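Long-range contacts in putative cell adhesion protein (Bacteroides fragilis, PDB 4H40), which probably serves as a fimbrial subunit of a distinct type of bacterial pilus and may take part in cell adhesion: residues Ser237-Thr241 and Ala253-Val257; Thr280-Leu286 and Thr310-Trp314. One frame throughout, in Å; residues are numbered along the deposited sequence.

Interaction 1 (Ser237-Thr241 and Ala253-Val257); sequences SVRIT and AHTGV
I240 and T255 make the dense part of this contact. The I240 CG1 branch crosses the T255 side chain at a slant, with I240 CG1 3.7 Å from T255 CB. I240 CD1 carries on to the methyl of T255, 3.8 Å from T255 CG2. The other branch of I240 turns the opposite way along strand 253-257. Chi1 of -44°, measured to CG1, leaves I240 CG2 anti to the backbone N and 3.7 Å from A253 CB. I240 CG2 also lies 3.6 Å from the carbonyl H254 O. I240 thus straddles three consecutive residues. No direct hydrogen bond joins the segments. They belong to different sheets of a fimbrillin-like beta domain, face each other at an axis distance of 7.6 Å, and run roughly antiparallel at 151°. The 237-240 strand is hydrogen-bonded to strand 197-207, and 253-257 to strand 177-190, so the contact is sheet on sheet, as in a beta sandwich. Packing is looser at V238, which is partly exposed where I240 is buried. V238 CG2 meets T255 OG1 tip to tip at 4.1 Å, and the V238 and V257 side chains cross at about a right angle, with their CG1 atoms 4.2 Å apart. One water bridges the two sheets here. It lies 2.8 Å from T255 OG1 and donates to R239 O, so the buried threonine hydroxyl has a polar partner in a mostly apolar layer. R239 points away, to the exposed side of its sheet, and forms a salt bridge with E205. H254 also turns away, and its ND1 is hydrogen-bonded to Y139.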
loop_
_atom_site.group_PDB
_atom_site.type_symbol
_atom_site.label_atom_id
_atom_site.label_comp_id
_atom_site.label_asym_id
_atom_site.label_seq_id
_atom_site.Cartn_x
_atom_site.Cartn_y
_atom_site.Cartn_z
ATOM N N SER B 237 4.610 20.858 4.051
ATOM C CA SER B 237 5.641 19.864 3.759
ATOM C C SER B 237 6.746 19.814 4.829
ATOM O O SER B 237 6.871 20.722 5.666
ATOM C CB SER B 237 6.259 20.140 2.383
ATOM O OG SER B 237 7.332 21.067 2.416
ATOM N N VAL B 238 7.561 18.751 4.767
ATOM C CA VAL B 238 8.713 18.564 5.646
ATOM C C VAL B 238 9.854 17.872 4.834
ATOM O O VAL B 238 9.580 17.065 3.947
ATOM C CB VAL B 238 8.369 17.854 6.985
ATOM C CG1 VAL B 238 7.972 16.398 6.794
ATOM C CG2 VAL B 238 9.524 17.970 7.956
ATOM N N ARG B 239 11.110 18.265 5.092
ATOM C CA ARG B 239 12.258 17.692 4.417
ATOM C C ARG B 239 13.172 16.926 5.395
ATOM O O ARG B 239 13.509 17.441 6.466
ATOM C CB ARG B 239 13.036 18.796 3.711
ATOM C CG ARG B 239 14.123 18.287 2.787
ATOM C CD ARG B 239 14.904 19.384 2.087
ATOM N NE ARG B 239 14.081 20.343 1.331
ATOM C CZ ARG B 239 13.569 20.132 0.117
ATOM N NH1 ARG B 239 13.736 18.960 -0.493
ATOM N NH2 ARG B 239 12.864 21.078 -0.484
ATOM N N ILE B 240 13.529 15.681 5.046
ATOM C CA ILE B 240 14.483 14.856 5.804
ATOM C C ILE B 240 15.772 14.984 5.028
ATOM O O ILE B 240 15.789 14.654 3.849
ATOM C CB ILE B 240 14.061 13.374 6.014
ATOM C CG1 ILE B 240 12.564 13.214 6.432
ATOM C CG2 ILE B 240 15.002 12.711 7.012
ATOM C CD1 ILE B 240 12.043 11.734 6.380
ATOM N N THR B 241 16.812 15.552 5.631
ATOM C CA THR B 241 18.089 15.760 4.958
ATOM C C THR B 241 19.125 14.758 5.466
ATOM O O THR B 241 20.120 14.501 4.782
ATOM C CB THR B 241 18.571 17.220 5.139
ATOM O OG1 THR B 241 18.341 17.645 6.484
ATOM C CG2 THR B 241 17.876 18.179 4.195
ATOM N N ALA B 253 15.963 7.004 7.095
ATOM C CA ALA B 253 15.565 8.388 7.328
ATOM C C ALA B 253 14.240 8.396 8.063
ATOM O O ALA B 253 13.384 7.567 7.782
ATOM C CB ALA B 253 15.474 9.144 6.012
ATOM N N HIS B 254 14.101 9.252 9.061
ATOM C CA HIS B 254 12.862 9.376 9.820
ATOM C C HIS B 254 12.567 10.835 10.156
ATOM O O HIS B 254 13.442 11.694 10.084
ATOM C CB HIS B 254 12.871 8.512 11.091
ATOM C CG HIS B 254 13.904 8.902 12.097
ATOM N ND1 HIS B 254 13.570 9.593 13.239
ATOM C CD2 HIS B 254 15.234 8.672 12.106
ATOM C CE1 HIS B 254 14.696 9.752 13.909
ATOM N NE2 HIS B 254 15.723 9.235 13.256
ATOM N N THR B 255 11.315 11.113 10.466
ATOM C CA THR B 255 10.875 12.441 10.845
ATOM C C THR B 255 9.570 12.356 11.579
ATOM O O THR B 255 8.826 11.372 11.431
ATOM C CB THR B 255 10.755 13.376 9.621
ATOM O OG1 THR B 255 10.814 14.710 10.070
ATOM C CG2 THR B 255 9.499 13.158 8.798
ATOM N N GLY B 256 9.294 13.416 12.336
ATOM C CA GLY B 256 8.034 13.568 13.033
ATOM C C GLY B 256 7.081 14.255 12.089
ATOM O O GLY B 256 7.504 15.081 11.273
ATOM N N VAL B 257 5.806 13.897 12.169
ATOM C CA VAL B 257 4.749 14.542 11.404
ATOM C C VAL B 257 3.582 14.729 12.364
ATOM O O VAL B 257 3.352 13.892 13.236
ATOM C CB VAL B 257 4.345 13.861 10.050
ATOM C CG1 VAL B 257 5.501 13.880 9.058
ATOM C CG2 VAL B 257 3.850 12.444 10.244
HETATM O O HOH W 1 12.701 16.496 8.992
#

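Interaction 2 (Thr280-Leu286 and Thr310-Trp314); sequences TQYQMLL and TVLTW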
loop_
_atom_site.group_PDB
_atom_site.type_symbol
_atom_site.label_atom_id
_atom_site.label_comp_id
_atom_site.label_asym_id
_atom_site.label_seq_id
_atom_site.Cartn_x
_atom_site.Cartn_y
_atom_site.Cartn_z
ATOM N N THR B 280 18.994 10.961 -8.808
ATOM C CA THR B 280 17.695 10.377 -9.160
ATOM C C THR B 280 16.604 10.965 -8.257
ATOM O O THR B 280 16.914 11.503 -7.201
ATOM C CB THR B 280 17.713 8.837 -9.032
ATOM O OG1 THR B 280 17.842 8.477 -7.661
ATOM C CG2 THR B 280 18.802 8.167 -9.850
ATOM N N GLN B 281 15.340 10.842 -8.657
ATOM C CA GLN B 281 14.190 11.280 -7.883
ATOM C C GLN B 281 13.046 10.263 -8.102
ATOM O O GLN B 281 12.790 9.838 -9.221
ATOM C CB GLN B 281 13.782 12.718 -8.244
ATOM C CG GLN B 281 12.648 13.311 -7.382
ATOM C CD GLN B 281 12.275 14.724 -7.768
ATOM O OE1 GLN B 281 11.887 15.019 -8.903
ATOM N NE2 GLN B 281 12.343 15.630 -6.811
ATOM N N TYR B 282 12.402 9.855 -7.018
ATOM C CA TYR B 282 11.307 8.899 -7.010
ATOM C C TYR B 282 10.175 9.447 -6.212
ATOM O O TYR B 282 10.392 9.999 -5.138
ATOM C CB TYR B 282 11.736 7.548 -6.394
ATOM C CG TYR B 282 12.990 6.988 -7.001
ATOM C CD1 TYR B 282 12.957 6.327 -8.220
ATOM C CD2 TYR B 282 14.221 7.134 -6.367
ATOM C CE1 TYR B 282 14.115 5.812 -8.792
ATOM C CE2 TYR B 282 15.390 6.634 -6.937
ATOM C CZ TYR B 282 15.332 5.985 -8.159
ATOM O OH TYR B 282 16.472 5.480 -8.734
ATOM N N GLN B 283 8.964 9.248 -6.689
ATOM C CA GLN B 283 7.802 9.724 -5.972
ATOM C C GLN B 283 6.894 8.595 -5.529
ATOM O O GLN B 283 6.473 7.774 -6.355
ATOM C CB GLN B 283 7.002 10.702 -6.835
ATOM C CG GLN B 283 5.696 11.106 -6.189
ATOM C CD GLN B 283 5.035 12.197 -6.940
ATOM O OE1 GLN B 283 4.917 13.312 -6.441
ATOM N NE2 GLN B 283 4.606 11.897 -8.156
HETATM N N MSE B 284 6.541 8.601 -4.234
HETATM C CA MSE B 284 5.554 7.705 -3.664
HETATM C C MSE B 284 4.279 8.535 -3.418
HETATM O O MSE B 284 4.341 9.465 -2.611
HETATM C CB MSE B 284 6.038 7.064 -2.358
HETATM C CG MSE B 284 7.160 6.064 -2.484
HETATM SE SE MSE B 284 7.977 5.681 -0.687
HETATM C CE MSE B 284 6.411 5.620 0.344
ATOM N N LEU B 285 3.143 8.253 -4.119
ATOM C CA LEU B 285 1.905 8.954 -3.815
ATOM C C LEU B 285 1.105 8.047 -2.919
ATOM O O LEU B 285 0.848 6.914 -3.297
ATOM C CB LEU B 285 1.142 9.368 -5.061
ATOM C CG LEU B 285 1.564 10.725 -5.647
ATOM C CD1 LEU B 285 1.234 10.793 -7.125
ATOM C CD2 LEU B 285 0.893 11.887 -4.928
ATOM N N LEU B 286 0.833 8.494 -1.687
ATOM C CA LEU B 286 0.158 7.720 -0.649
ATOM C C LEU B 286 -1.201 8.307 -0.312
ATOM O O LEU B 286 -1.338 9.413 0.223
ATOM C CB LEU B 286 1.032 7.609 0.607
ATOM C CG LEU B 286 2.518 7.251 0.377
ATOM C CD1 LEU B 286 3.356 7.426 1.668
ATOM C CD2 LEU B 286 2.669 5.883 -0.259
ATOM N N THR B 310 16.653 2.737 -13.556
ATOM C CA THR B 310 16.642 2.597 -12.104
ATOM C C THR B 310 15.180 2.707 -11.621
ATOM O O THR B 310 14.468 3.620 -12.035
ATOM C CB THR B 310 17.576 3.629 -11.428
ATOM O OG1 THR B 310 16.905 4.879 -11.320
ATOM C CG2 THR B 310 18.871 3.844 -12.181
ATOM N N VAL B 311 14.738 1.778 -10.763
ATOM C CA VAL B 311 13.389 1.803 -10.185
ATOM C C VAL B 311 13.429 1.720 -8.654
ATOM O O VAL B 311 14.373 1.187 -8.071
ATOM C CB VAL B 311 12.409 0.734 -10.741
ATOM C CG1 VAL B 311 11.919 1.125 -12.111
ATOM C CG2 VAL B 311 12.998 -0.668 -10.751
ATOM N N LEU B 312 12.412 2.294 -8.027
ATOM C CA LEU B 312 12.182 2.196 -6.621
ATOM C C LEU B 312 10.954 1.334 -6.432
ATOM O O LEU B 312 9.919 1.599 -7.040
ATOM C CB LEU B 312 12.017 3.565 -5.956
ATOM C CG LEU B 312 12.005 3.500 -4.437
ATOM C CD1 LEU B 312 13.389 3.538 -3.881
ATOM C CD2 LEU B 312 11.171 4.568 -3.839
ATOM N N THR B 313 11.096 0.261 -5.665
ATOM C CA THR B 313 10.008 -0.628 -5.280
ATOM C C THR B 313 9.777 -0.456 -3.798
ATOM O O THR B 313 10.747 -0.457 -3.040
ATOM C CB THR B 313 10.299 -2.129 -5.579
ATOM O OG1 THR B 313 11.314 -2.588 -4.696
ATOM C CG2 THR B 313 10.674 -2.407 -7.011
ATOM N N TRP B 314 8.536 -0.382 -3.360
ATOM C CA TRP B 314 8.350 -0.328 -1.934
ATOM C C TRP B 314 7.234 -1.235 -1.478
ATOM O O TRP B 314 6.456 -1.748 -2.262
ATOM C CB TRP B 314 8.185 1.096 -1.380
ATOM C CG TRP B 314 6.867 1.731 -1.633
ATOM C CD1 TRP B 314 5.820 1.831 -0.762
ATOM C CD2 TRP B 314 6.493 2.458 -2.800
ATOM N NE1 TRP B 314 4.805 2.567 -1.322
ATOM C CE2 TRP B 314 5.181 2.950 -2.586
ATOM C CE3 TRP B 314 7.125 2.712 -4.036
ATOM C CZ2 TRP B 314 4.486 3.694 -3.567
ATOM C CZ3 TRP B 314 6.449 3.460 -4.991
ATOM C CH2 TRP B 314 5.140 3.927 -4.764
#
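The Y282 ring takes L312 CB over one face, a CH-pi contact 4.0 Å from the ring centroid. T310 O lies at its edge, in plane, and T310 OG1 is near the plane at the hydroxyl end. Y282 OH and T310 OG1 are 2.7 Å apart in a hydrogen bond; either could be the donor. The W314 indole is covered on one face by M284, a selenomethionine. M284 CG sits 3.4 Å from the centroid of the W314 six-membered ring, almost exactly on the ring normal. M284 SE lies over the same face, 4.2 Å from the centroid of the W314 five-membered ring, as a Met-aromatic contact. The chain then bends at chi3 (41°), which takes M284 CE along the indole to 3.8 Å from W314 NE1. L286 CD2 follows, 4.1 Å from W314 NE1. Between the two rings, L312 CD2 comes to 4.0 Å from Y282 CB. Y299 of strand 296-305 packs on both M284 and L286. The strands run the same way, 31° apart, but share no backbone hydrogen bonds. Strand 280-286 is bonded to 266-275, and 310-314 to 296-305. V311 to W314 also pair antiparallel with a strand of the second subunit, so that sheet continues across the interface. Two sheets facing each other through an aromatic and aliphatic layer are characteristic of a beta sandwich, consistent with this family's place in the Transthyretin clan.

Interaction 1 closes along the chain before interaction 2 opens. Their centres are 16 Å apart, and their nearest atoms about 7 Å, so they do not touch. Both join the same antiparallel four-stranded sheet to strands facing it. That sheet runs in the order 237-240, 197-207, 266-275, 278-287. Interaction 1 uses one outermost strand, and interaction 2 the other. The facing strands 251-257 and 310-321 are linked through 177-190 and 296-305. The contacts thus lie at the two outermost strands of that sheet within the chain. Interaction 1 lies within one chain. Interaction 2 borders the second subunit, so the sheet-to-sheet core there meets the interface with that subunit.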